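Local structure of sister chromatid cohesion protein (Chaetomium thermophilum, 5T8V) at residues D480-F485 and K586-L591; R1303-T1308 and A1376-R1381; A1310-V1315 and T1368-I1373. The protein is the C-terminal HEAT-repeat part of Scc2, a protein that probably loads cohesin onto chromatin. All coordinates share one frame; numbering follows the deposited sequence.

Contact 1: residues D480-F485 and K586-L591; sequences DELSLF and KDVSPL
E481 and K586 both set CG anti to their own carbonyl carbon (chi1 -43° and -60°), and both chains run extended beyond CG. The two side chains then cross at about a right angle. Their ends meet in a salt bridge, with E481 OE2 2.8 Å from K586 NZ. K586 is poorly ordered, and both residues also touch a crystal neighbour, so the bridge may be less settled in solution.

Farther in, L482 CD2 comes to 4.4 Å from V588 CG2, a light apolar touch.

D480 is the N-cap of helix 481-494: OD1 accepts from S483 N at 3.2 Å, met from above the carboxylate plane, and weakly from L482 N. S589 is likewise the N-cap of helix 590-602. Q592 OE1 accepts from S589 N at its own helix start, and NE2 bonds to S483 OG of the other helix.

The contact joins the first turn of helix 481-494 to the loop that leads into helix 590-602 of this mostly helical HEAT-repeat protein. A carboxylate in the first turn of a helix is probably favoured by the helix dipole. The lysine would probably stabilise the same negative charge, but in solvent an exposed ion pair is likely to contribute only modestly.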
ATOM      1  N   ASP A 480      -9.383 -13.903  41.580  1.00 57.68           N
ATOM      2  CA  ASP A 480     -10.791 -14.211  41.369  1.00 55.16           C
ATOM      3  C   ASP A 480     -10.890 -15.457  40.503  1.00 51.80           C
ATOM      4  O   ASP A 480     -10.283 -15.518  39.430  1.00 50.96           O
ATOM      5  CB  ASP A 480     -11.509 -13.024  40.716  1.00 54.01           C
ATOM      6  CG  ASP A 480     -12.996 -13.252  40.552  1.00 53.25           C
ATOM      7  OD1 ASP A 480     -13.392 -14.310  40.018  1.00 52.95           O
ATOM      8  OD2 ASP A 480     -13.773 -12.361  40.957  1.00 53.59           O
ATOM      9  N   GLU A 481     -11.658 -16.444  40.971  1.00 40.30           N
ATOM     10  CA  GLU A 481     -11.766 -17.711  40.254  1.00 38.06           C
ATOM     11  C   GLU A 481     -12.267 -17.489  38.834  1.00 34.65           C
ATOM     12  O   GLU A 481     -11.675 -17.983  37.863  1.00 33.82           O
ATOM     13  CB  GLU A 481     -12.703 -18.665  40.997  1.00 38.71           C
ATOM     14  CG  GLU A 481     -12.514 -18.715  42.504  1.00 40.99           C
ATOM     15  CD  GLU A 481     -13.443 -19.705  43.168  1.00 40.85           C
ATOM     16  OE1 GLU A 481     -13.520 -20.862  42.700  1.00 40.16           O
ATOM     17  OE2 GLU A 481     -14.106 -19.318  44.154  1.00 41.05           O
ATOM     18  N   LEU A 482     -13.367 -16.746  38.693  1.00 23.60           N
ATOM     19  CA  LEU A 482     -13.908 -16.475  37.368  1.00 21.70           C
ATOM     20  C   LEU A 482     -12.898 -15.733  36.507  1.00 20.98           C
ATOM     21  O   LEU A 482     -12.732 -16.050  35.325  1.00 19.84           O
ATOM     22  CB  LEU A 482     -15.205 -15.674  37.480  1.00 21.18           C
ATOM     23  CG  LEU A 482     -15.866 -15.290  36.151  1.00 19.37           C
ATOM     24  CD1 LEU A 482     -16.216 -16.521  35.329  1.00 18.62           C
ATOM     25  CD2 LEU A 482     -17.103 -14.449  36.398  1.00 19.21           C
ATOM     26  N   SER A 483     -12.212 -14.739  37.077  1.00 25.32           N
ATOM     27  CA  SER A 483     -11.214 -14.006  36.305  1.00 23.97           C
ATOM     28  C   SER A 483     -10.122 -14.938  35.802  1.00 24.13           C
ATOM     29  O   SER A 483      -9.646 -14.793  34.670  1.00 23.87           O
ATOM     30  CB  SER A 483     -10.611 -12.883  37.144  1.00 25.48           C
ATOM     31  OG  SER A 483     -11.605 -11.955  37.542  1.00 26.26           O
ATOM     32  N   LEU A 484      -9.709 -15.903  36.624  1.00 22.83           N
ATOM     33  CA  LEU A 484      -8.704 -16.867  36.184  1.00 23.23           C
ATOM     34  C   LEU A 484      -9.235 -17.716  35.036  1.00 21.98           C
ATOM     35  O   LEU A 484      -8.575 -17.864  33.998  1.00 21.47           O
ATOM     36  CB  LEU A 484      -8.276 -17.751  37.359  1.00 25.12           C
ATOM     37  CG  LEU A 484      -7.504 -17.075  38.497  1.00 26.77           C
ATOM     38  CD1 LEU A 484      -7.262 -18.059  39.629  1.00 28.70           C
ATOM     39  CD2 LEU A 484      -6.187 -16.506  38.006  1.00 26.99           C
ATOM     40  N   PHE A 485     -10.432 -18.284  35.206  1.00 26.12           N
ATOM     41  CA  PHE A 485     -11.021 -19.099  34.147  1.00 23.94           C
ATOM     42  C   PHE A 485     -11.106 -18.317  32.842  1.00 22.69           C
ATOM     43  O   PHE A 485     -10.702 -18.807  31.780  1.00 23.23           O
ATOM     44  CB  PHE A 485     -12.405 -19.583  34.577  1.00 22.49           C
ATOM     45  CG  PHE A 485     -13.089 -20.446  33.560  1.00 22.04           C
ATOM     46  CD1 PHE A 485     -12.862 -21.810  33.525  1.00 23.67           C
ATOM     47  CD2 PHE A 485     -13.965 -19.895  32.642  1.00 20.58           C
ATOM     48  CE1 PHE A 485     -13.493 -22.608  32.589  1.00 23.80           C
ATOM     49  CE2 PHE A 485     -14.598 -20.686  31.707  1.00 20.45           C
ATOM     50  CZ  PHE A 485     -14.363 -22.043  31.681  1.00 22.41           C
ATOM     51  N   LYS A 586     -22.636 -16.140  41.572  1.00 93.81           N
ATOM     52  CA  LYS A 586     -21.903 -14.988  42.064  1.00 96.67           C
ATOM     53  C   LYS A 586     -22.194 -13.765  41.195  1.00 91.15           C
ATOM     54  O   LYS A 586     -22.741 -13.862  40.093  1.00 90.81           O
ATOM     55  CB  LYS A 586     -20.403 -15.279  42.086  1.00100.30           C
ATOM     56  CG  LYS A 586     -20.017 -16.448  42.978  1.00106.60           C
ATOM     57  CD  LYS A 586     -18.531 -16.751  42.890  1.00109.25           C
ATOM     58  CE  LYS A 586     -18.143 -17.892  43.818  1.00112.81           C
ATOM     59  NZ  LYS A 586     -16.688 -18.203  43.746  1.00114.03           N
ATOM     60  N   ASP A 587     -21.820 -12.597  41.709  1.00 63.78           N
ATOM     61  CA  ASP A 587     -22.001 -11.357  40.972  1.00 59.77           C
ATOM     62  C   ASP A 587     -20.855 -11.171  39.987  1.00 47.63           C
ATOM     63  O   ASP A 587     -19.689 -11.403  40.317  1.00 45.71           O
ATOM     64  CB  ASP A 587     -22.078 -10.170  41.933  1.00 67.60           C
ATOM     65  CG  ASP A 587     -22.575  -8.905  41.259  1.00 68.70           C
ATOM     66  OD1 ASP A 587     -23.808  -8.722  41.176  1.00 69.27           O
ATOM     67  OD2 ASP A 587     -21.736  -8.092  40.816  1.00 68.33           O
ATOM     68  N   VAL A 588     -21.196 -10.757  38.769  1.00 40.09           N
ATOM     69  CA  VAL A 588     -20.230 -10.583  37.691  1.00 31.91           C
ATOM     70  C   VAL A 588     -19.976  -9.095  37.505  1.00 28.55           C
ATOM     71  O   VAL A 588     -20.922  -8.300  37.419  1.00 29.40           O
ATOM     72  CB  VAL A 588     -20.733 -11.222  36.385  1.00 27.58           C
ATOM     73  CG1 VAL A 588     -19.690 -11.088  35.281  1.00 26.29           C
ATOM     74  CG2 VAL A 588     -21.085 -12.681  36.611  1.00 25.45           C
ATOM     75  N   SER A 589     -18.707  -8.716  37.442  1.00 25.39           N
ATOM     76  CA  SER A 589     -18.352  -7.326  37.220  1.00 25.31           C
ATOM     77  C   SER A 589     -18.462  -6.985  35.736  1.00 23.75           C
ATOM     78  O   SER A 589     -18.266  -7.850  34.879  1.00 21.96           O
ATOM     79  CB  SER A 589     -16.933  -7.056  37.700  1.00 26.55           C
ATOM     80  OG  SER A 589     -16.013  -7.911  37.047  1.00 24.83           O
ATOM     81  N   PRO A 590     -18.766  -5.727  35.402  1.00 24.72           N
ATOM     82  CA  PRO A 590     -18.857  -5.366  33.979  1.00 23.43           C
ATOM     83  C   PRO A 590     -17.599  -5.708  33.205  1.00 22.26           C
ATOM     84  O   PRO A 590     -17.666  -5.943  31.991  1.00 20.74           O
ATOM     85  CB  PRO A 590     -19.118  -3.853  34.014  1.00 25.26           C
ATOM     86  CG  PRO A 590     -18.650  -3.408  35.355  1.00 27.54           C
ATOM     87  CD  PRO A 590     -18.904  -4.553  36.278  1.00 27.28           C
ATOM     88  N   LEU A 591     -16.450  -5.755  33.878  1.00 25.94           N
ATOM     89  CA  LEU A 591     -15.218  -6.172  33.220  1.00 24.83           C
ATOM     90  C   LEU A 591     -15.250  -7.664  32.912  1.00 23.21           C
ATOM     91  O   LEU A 591     -14.930  -8.086  31.793  1.00 21.80           O
ATOM     92  CB  LEU A 591     -14.019  -5.826  34.103  1.00 25.94           C
ATOM     93  CG  LEU A 591     -12.675  -5.651  33.402  1.00 24.76           C
ATOM     94  CD1 LEU A 591     -12.675  -4.388  32.555  1.00 24.99           C
ATOM     95  CD2 LEU A 591     -11.552  -5.614  34.426  1.00 26.13           C
TER

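Contact 2: residues R1303-T1308 and A1376-R1381; sequences RLVAST and AIWEVR
V1305 and I1377 form the close part of this contact. Their side chains slide past each other in opposite directions, and V1305 CG2 comes within 3.4 Å of I1377 CG2. Both residues are buried. The V1305 methyl that touches is the one anti to the carbonyl carbon; CG1 lies anti to the backbone N (chi1 170°) and is turned to W1378. L1304 crosses I1377 at about a right angle and brings CD2 to 4.0 Å from I1377 CD1.

These residues belong to helices 1291-1319 and 1364-1387. The two run roughly antiparallel, with 150° between the directions of the short segments and 10.4 Å between their axes at closest approach. Antiparallel packing of this kind is consistent with the HEAT-repeat build of the chain. V1380 of the second helix meets I1280, L1283 and A1284 of helix 1271-1284.

The W1378 side is looser; this residue and R1381 are partly exposed. V1305 CG1 is 4.4 Å from W1378 CE3 and approaches the indole obliquely. R1381 lies over the same ring: its CD sits 3.7 Å above the indole plane, toward the rim. W1378 CH2 lies 3.3 Å above the plane of the guanidinium, over its centre. R1381 NH2 also makes a salt bridge to E1302, just before R1303 on the first helix. On the exposed side of that helix, S1307 OG donates to R1303 O at 2.7 Å.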
ATOM      1  N   ARG A1303      -0.964  -0.308 -48.423  1.00 63.90           N
ATOM      2  CA  ARG A1303      -0.615   0.161 -49.760  1.00 64.97           C
ATOM      3  C   ARG A1303       0.428  -0.747 -50.400  1.00 63.86           C
ATOM      4  O   ARG A1303       0.280  -1.174 -51.552  1.00 63.95           O
ATOM      5  CB  ARG A1303      -0.115   1.607 -49.683  1.00 66.42           C
ATOM      6  CG  ARG A1303       0.155   2.255 -51.033  1.00 68.14           C
ATOM      7  CD  ARG A1303       0.242   3.775 -50.927  1.00 69.36           C
ATOM      8  NE  ARG A1303       1.226   4.213 -49.935  1.00 68.97           N
ATOM      9  CZ  ARG A1303       0.943   4.620 -48.699  1.00 68.74           C
ATOM     10  NH1 ARG A1303      -0.312   4.664 -48.264  1.00 69.44           N
ATOM     11  NH2 ARG A1303       1.924   4.993 -47.888  1.00 67.70           N
ATOM     12  N   LEU A1304       1.491  -1.068 -49.659  1.00 55.73           N
ATOM     13  CA  LEU A1304       2.527  -1.953 -50.183  1.00 56.66           C
ATOM     14  C   LEU A1304       1.960  -3.327 -50.515  1.00 57.92           C
ATOM     15  O   LEU A1304       2.148  -3.840 -51.625  1.00 57.85           O
ATOM     16  CB  LEU A1304       3.667  -2.078 -49.170  1.00 55.25           C
ATOM     17  CG  LEU A1304       4.670  -3.211 -49.414  1.00 54.93           C
ATOM     18  CD1 LEU A1304       5.300  -3.102 -50.798  1.00 55.77           C
ATOM     19  CD2 LEU A1304       5.740  -3.212 -48.335  1.00 53.95           C
ATOM     20  N   VAL A1305       1.267  -3.945 -49.556  1.00 68.80           N
ATOM     21  CA  VAL A1305       0.723  -5.283 -49.769  1.00 70.63           C
ATOM     22  C   VAL A1305      -0.184  -5.302 -50.993  1.00 73.79           C
ATOM     23  O   VAL A1305      -0.113  -6.216 -51.822  1.00 77.40           O
ATOM     24  CB  VAL A1305      -0.012  -5.761 -48.502  1.00 69.02           C
ATOM     25  CG1 VAL A1305      -0.788  -7.042 -48.764  1.00 69.74           C
ATOM     26  CG2 VAL A1305       0.982  -5.971 -47.366  1.00 67.79           C
ATOM     27  N   ALA A1306      -1.049  -4.293 -51.129  1.00 61.99           N
ATOM     28  CA  ALA A1306      -1.961  -4.241 -52.265  1.00 63.93           C
ATOM     29  C   ALA A1306      -1.248  -3.908 -53.570  1.00 66.14           C
ATOM     30  O   ALA A1306      -1.793  -4.184 -54.644  1.00 67.73           O
ATOM     31  CB  ALA A1306      -3.068  -3.219 -52.003  1.00 63.89           C
ATOM     32  N   SER A1307      -0.051  -3.324 -53.505  1.00 80.94           N
ATOM     33  CA  SER A1307       0.695  -2.985 -54.712  1.00 83.01           C
ATOM     34  C   SER A1307       1.516  -4.164 -55.228  1.00 86.27           C
ATOM     35  O   SER A1307       1.380  -4.556 -56.392  1.00 83.57           O
ATOM     36  CB  SER A1307       1.606  -1.783 -54.442  1.00 80.81           C
ATOM     37  OG  SER A1307       0.845  -0.619 -54.164  1.00 81.01           O
ATOM     38  N   THR A1308       2.368  -4.742 -54.377  1.00 63.97           N
ATOM     39  CA  THR A1308       3.243  -5.825 -54.817  1.00 68.44           C
ATOM     40  C   THR A1308       2.537  -7.176 -54.763  1.00 69.74           C
ATOM     41  O   THR A1308       2.727  -8.018 -55.652  1.00 72.58           O
ATOM     42  CB  THR A1308       4.507  -5.858 -53.958  1.00 68.95           C
ATOM     43  OG1 THR A1308       5.079  -4.544 -53.899  1.00 68.79           O
ATOM     44  CG2 THR A1308       5.527  -6.824 -54.542  1.00 70.27           C
ATOM     45  N   ALA A1376       3.345 -11.967 -43.513  1.00 55.90           N
ATOM     46  CA  ALA A1376       3.826 -11.420 -42.249  1.00 55.79           C
ATOM     47  C   ALA A1376       3.406  -9.963 -42.091  1.00 54.68           C
ATOM     48  O   ALA A1376       2.906  -9.559 -41.032  1.00 54.54           O
ATOM     49  CB  ALA A1376       5.346 -11.559 -42.168  1.00 55.48           C
ATOM     50  N   ILE A1377       3.603  -9.159 -43.141  1.00 68.66           N
ATOM     51  CA  ILE A1377       3.175  -7.762 -43.107  1.00 66.05           C
ATOM     52  C   ILE A1377       1.712  -7.673 -42.698  1.00 67.17           C
ATOM     53  O   ILE A1377       1.353  -6.956 -41.757  1.00 68.56           O
ATOM     54  CB  ILE A1377       3.410  -7.090 -44.474  1.00 63.62           C
ATOM     55  CG1 ILE A1377       4.904  -7.012 -44.790  1.00 62.13           C
ATOM     56  CG2 ILE A1377       2.807  -5.683 -44.492  1.00 62.35           C
ATOM     57  CD1 ILE A1377       5.197  -6.620 -46.226  1.00 61.28           C
ATOM     58  N   TRP A1378       0.844  -8.399 -43.405  1.00 59.98           N
ATOM     59  CA  TRP A1378      -0.582  -8.333 -43.107  1.00 59.84           C
ATOM     60  C   TRP A1378      -0.890  -8.870 -41.716  1.00 60.66           C
ATOM     61  O   TRP A1378      -1.808  -8.375 -41.052  1.00 60.44           O
ATOM     62  CB  TRP A1378      -1.380  -9.106 -44.156  1.00 60.75           C
ATOM     63  CG  TRP A1378      -2.855  -8.942 -43.989  1.00 61.42           C
ATOM     64  CD1 TRP A1378      -3.708  -9.788 -43.346  1.00 63.18           C
ATOM     65  CD2 TRP A1378      -3.653  -7.851 -44.465  1.00 60.92           C
ATOM     66  NE1 TRP A1378      -4.989  -9.297 -43.395  1.00 63.80           N
ATOM     67  CE2 TRP A1378      -4.982  -8.108 -44.077  1.00 62.42           C
ATOM     68  CE3 TRP A1378      -3.372  -6.684 -45.183  1.00 59.57           C
ATOM     69  CZ2 TRP A1378      -6.030  -7.242 -44.384  1.00 62.68           C
ATOM     70  CZ3 TRP A1378      -4.412  -5.826 -45.486  1.00 59.71           C
ATOM     71  CH2 TRP A1378      -5.725  -6.108 -45.087  1.00 61.23           C
ATOM     72  N   GLU A1379      -0.149  -9.881 -41.260  1.00 54.78           N
ATOM     73  CA  GLU A1379      -0.339 -10.382 -39.903  1.00 56.88           C
ATOM     74  C   GLU A1379      -0.117  -9.271 -38.885  1.00 57.66           C
ATOM     75  O   GLU A1379      -0.984  -8.997 -38.045  1.00 58.47           O
ATOM     76  CB  GLU A1379       0.605 -11.557 -39.643  1.00 58.24           C
ATOM     77  CG  GLU A1379       0.450 -12.198 -38.268  1.00 60.35           C
ATOM     78  CD  GLU A1379      -0.915 -12.829 -38.066  1.00 61.60           C
ATOM     79  OE1 GLU A1379      -1.588 -13.129 -39.076  1.00 61.82           O
ATOM     80  OE2 GLU A1379      -1.316 -13.026 -36.897  1.00 62.63           O
ATOM     81  N   VAL A1380       1.041  -8.610 -38.954  1.00 58.73           N
ATOM     82  CA  VAL A1380       1.304  -7.489 -38.054  1.00 59.55           C
ATOM     83  C   VAL A1380       0.250  -6.405 -38.237  1.00 60.13           C
ATOM     84  O   VAL A1380      -0.151  -5.740 -37.275  1.00 60.90           O
ATOM     85  CB  VAL A1380       2.725  -6.940 -38.282  1.00 58.49           C
ATOM     86  CG1 VAL A1380       2.958  -5.680 -37.450  1.00 57.59           C
ATOM     87  CG2 VAL A1380       3.760  -7.999 -37.937  1.00 59.94           C
ATOM     88  N   ARG A1381      -0.212  -6.207 -39.472  1.00 64.28           N
ATOM     89  CA  ARG A1381      -1.219  -5.188 -39.741  1.00 64.60           C
ATOM     90  C   ARG A1381      -2.488  -5.457 -38.944  1.00 68.36           C
ATOM     91  O   ARG A1381      -2.953  -4.602 -38.183  1.00 69.04           O
ATOM     92  CB  ARG A1381      -1.513  -5.134 -41.243  1.00 63.20           C
ATOM     93  CG  ARG A1381      -2.646  -4.197 -41.637  1.00 62.52           C
ATOM     94  CD  ARG A1381      -3.969  -4.941 -41.777  1.00 64.37           C
ATOM     95  NE  ARG A1381      -5.048  -4.070 -42.230  1.00 64.13           N
ATOM     96  CZ  ARG A1381      -6.331  -4.421 -42.255  1.00 65.25           C
ATOM     97  NH1 ARG A1381      -6.702  -5.629 -41.849  1.00 66.81           N
ATOM     98  NH2 ARG A1381      -7.245  -3.562 -42.682  1.00 65.26           N
TER

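Contact 3: residues A1310-V1315 and T1368-I1373; sequences ASVAQV and TAASMI
The apolar interaction is between V1312 and A1370. V1312 places CG1 anti to its backbone N (chi1 175°), beside the carbonyl carbon. That methyl reaches 3.8 Å from CB of A1370. The alanine is a single methyl close to its backbone, so one valine branch meets it directly. The CA atoms of the two residues are 7.1 Å apart. Both side chains point toward the opposite helix, and both are buried. The interface between the segments is small, 88 Å² with both sides summed. L1449 of helix 1439-1452 touches V1312, A1313 and S1371, so a third helix packs beside the pair.

The polar groups make no hydrogen bond across the contact. S1371 OG is 4.4 Å from V1312 CG1, which is only a loose approach. Its hydroxyl donates instead to L1367 O, one turn earlier in its own helix. T1368, whose side chain sets off away from this contact, has OG1 within hydrogen-bonding reach of L1364 O and M1442 O; its single proton can be shared or serve one at a time. The M1442 partner links helix 1364-1387 to helix 1439-1452.

Backbone bonds keep each partner helical. Q1314 N donates to A1310 O, and M1372 N donates to T1368 O, both at 2.9 Å. Further round the second helix, I1373 meets H1272, V1273 and S1276 of helix 1271-1284. Helix 1364-1387 thus packs against several helices near the C-terminal end of this HEAT-repeat chain.

The chemistry is that of a buried apolar contact. The two helices meet here through methyl groups, without a charge or a hydrogen bond between the segments. The serine hydroxyl is satisfied within its own helix, which probably lowers the cost of burying it. Attraction across the contact probably rests on dispersion and the exclusion of water.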
ATOM      1  N   ALA A1310      -0.260  -7.824 -55.588  1.00 94.17           N
ATOM      2  CA  ALA A1310      -0.962  -8.006 -56.853  1.00 96.87           C
ATOM      3  C   ALA A1310      -0.100  -8.796 -57.832  1.00 98.50           C
ATOM      4  O   ALA A1310      -0.495  -9.866 -58.311  1.00 98.59           O
ATOM      5  CB  ALA A1310      -1.341  -6.646 -57.441  1.00 95.58           C
ATOM      6  N   SER A1311       1.093  -8.280 -58.131  1.00 83.06           N
ATOM      7  CA  SER A1311       2.009  -8.984 -59.021  1.00 84.80           C
ATOM      8  C   SER A1311       2.294 -10.389 -58.507  1.00 84.48           C
ATOM      9  O   SER A1311       2.135 -11.376 -59.237  1.00 86.54           O
ATOM     10  CB  SER A1311       3.310  -8.191 -59.163  1.00 84.74           C
ATOM     11  OG  SER A1311       3.065  -6.894 -59.679  1.00 85.26           O
ATOM     12  N   VAL A1312       2.701 -10.500 -57.240  1.00 76.92           N
ATOM     13  CA  VAL A1312       3.097 -11.796 -56.690  1.00 76.29           C
ATOM     14  C   VAL A1312       1.942 -12.788 -56.777  1.00 76.23           C
ATOM     15  O   VAL A1312       2.065 -13.862 -57.377  1.00 78.48           O
ATOM     16  CB  VAL A1312       3.592 -11.638 -55.242  1.00 74.35           C
ATOM     17  CG1 VAL A1312       3.884 -13.003 -54.616  1.00 74.77           C
ATOM     18  CG2 VAL A1312       4.835 -10.763 -55.208  1.00 73.51           C
ATOM     19  N   ALA A1313       0.805 -12.447 -56.169  1.00 90.22           N
ATOM     20  CA  ALA A1313      -0.343 -13.349 -56.176  1.00 90.65           C
ATOM     21  C   ALA A1313      -0.734 -13.739 -57.597  1.00 93.17           C
ATOM     22  O   ALA A1313      -1.017 -14.910 -57.875  1.00 95.60           O
ATOM     23  CB  ALA A1313      -1.524 -12.691 -55.465  1.00 89.08           C
ATOM     24  N   GLN A1314      -0.754 -12.768 -58.508  1.00102.54           N
ATOM     25  CA  GLN A1314      -1.130 -13.036 -59.892  1.00105.61           C
ATOM     26  C   GLN A1314      -0.205 -14.078 -60.521  1.00107.10           C
ATOM     27  O   GLN A1314      -0.651 -15.145 -60.976  1.00109.77           O
ATOM     28  CB  GLN A1314      -1.109 -11.718 -60.673  1.00106.18           C
ATOM     29  CG  GLN A1314      -1.368 -11.834 -62.160  1.00109.87           C
ATOM     30  CD  GLN A1314      -0.089 -11.939 -62.962  1.00112.24           C
ATOM     31  OE1 GLN A1314       0.838 -11.151 -62.778  1.00112.30           O
ATOM     32  NE2 GLN A1314      -0.030 -12.918 -63.853  1.00114.75           N
ATOM     33  N   VAL A1315       1.099 -13.791 -60.542  1.00 88.70           N
ATOM     34  CA  VAL A1315       2.050 -14.721 -61.140  1.00 89.35           C
ATOM     35  C   VAL A1315       2.061 -16.054 -60.405  1.00 90.53           C
ATOM     36  O   VAL A1315       2.491 -17.064 -60.969  1.00 92.33           O
ATOM     37  CB  VAL A1315       3.467 -14.107 -61.178  1.00 89.54           C
ATOM     38  CG1 VAL A1315       3.457 -12.779 -61.931  1.00 88.93           C
ATOM     39  CG2 VAL A1315       4.026 -13.934 -59.771  1.00 88.88           C
ATOM     40  N   THR A1368       7.287 -18.565 -52.675  1.00 78.29           N
ATOM     41  CA  THR A1368       7.026 -18.758 -51.255  1.00 74.49           C
ATOM     42  C   THR A1368       7.760 -17.702 -50.436  1.00 70.16           C
ATOM     43  O   THR A1368       7.176 -17.069 -49.549  1.00 68.33           O
ATOM     44  CB  THR A1368       7.452 -20.163 -50.840  1.00 75.96           C
ATOM     45  OG1 THR A1368       6.758 -21.137 -51.632  1.00 77.73           O
ATOM     46  CG2 THR A1368       7.154 -20.409 -49.350  1.00 75.18           C
ATOM     47  N   ALA A1369       9.048 -17.499 -50.732  1.00 77.87           N
ATOM     48  CA  ALA A1369       9.797 -16.394 -50.144  1.00 76.01           C
ATOM     49  C   ALA A1369       9.044 -15.083 -50.302  1.00 74.15           C
ATOM     50  O   ALA A1369       8.844 -14.343 -49.332  1.00 72.52           O
ATOM     51  CB  ALA A1369      11.175 -16.292 -50.797  1.00 76.00           C
ATOM     52  N   ALA A1370       8.624 -14.776 -51.530  1.00 60.92           N
ATOM     53  CA  ALA A1370       7.826 -13.580 -51.768  1.00 59.54           C
ATOM     54  C   ALA A1370       6.630 -13.530 -50.825  1.00 59.28           C
ATOM     55  O   ALA A1370       6.458 -12.573 -50.065  1.00 57.58           O
ATOM     56  CB  ALA A1370       7.368 -13.546 -53.228  1.00 60.61           C
ATOM     57  N   SER A1371       5.808 -14.582 -50.845  1.00 60.79           N
ATOM     58  CA  SER A1371       4.560 -14.592 -50.085  1.00 60.49           C
ATOM     59  C   SER A1371       4.805 -14.323 -48.604  1.00 59.14           C
ATOM     60  O   SER A1371       4.223 -13.400 -48.025  1.00 58.54           O
ATOM     61  CB  SER A1371       3.847 -15.932 -50.276  1.00 63.49           C
ATOM     62  OG  SER A1371       3.543 -16.167 -51.641  1.00 64.03           O
ATOM     63  N   MET A1372       5.658 -15.134 -47.972  1.00 74.01           N
ATOM     64  CA  MET A1372       5.910 -15.032 -46.536  1.00 75.05           C
ATOM     65  C   MET A1372       6.035 -13.584 -46.083  1.00 72.18           C
ATOM     66  O   MET A1372       5.491 -13.201 -45.042  1.00 72.50           O
ATOM     67  CB  MET A1372       7.182 -15.791 -46.162  1.00 77.77           C
ATOM     68  CG  MET A1372       7.029 -17.299 -46.127  1.00 82.82           C
ATOM     69  SD  MET A1372       8.510 -18.098 -45.478  1.00 84.77           S
ATOM     70  CE  MET A1372       9.721 -17.587 -46.686  1.00 83.70           C
ATOM     71  N   ILE A1373       6.756 -12.774 -46.860  1.00 55.76           N
ATOM     72  CA  ILE A1373       6.888 -11.357 -46.534  1.00 53.38           C
ATOM     73  C   ILE A1373       5.511 -10.718 -46.404  1.00 52.58           C
ATOM     74  O   ILE A1373       5.185 -10.104 -45.382  1.00 51.65           O
ATOM     75  CB  ILE A1373       7.747 -10.643 -47.593  1.00 52.43           C
ATOM     76  CG1 ILE A1373       9.156 -11.248 -47.624  1.00 53.89           C
ATOM     77  CG2 ILE A1373       7.813  -9.140 -47.308  1.00 51.19           C
ATOM     78  CD1 ILE A1373      10.042 -10.714 -48.737  1.00 53.79           C
TER

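In the fold
Contact 1 comes first along the chain and is far from the others. Its centre is about 86 Å from that of contact 2 and about 93 Å from that of contact 3, on the opposite side of the chain's centre. It joins the start of helix 481-494 to the loop before helix 590-602. Contacts 2 and 3 share one helix pair, 1291-1319 and 1364-1387, and their centres are about 11 Å apart. Contact 3 is nested inside the loop closed by contact 2. They are two successive levels of packing along this antiparallel pair, near the C-terminus. The three contacts sample distant parts of an elongated, mostly helical chain, built up from local helix packing.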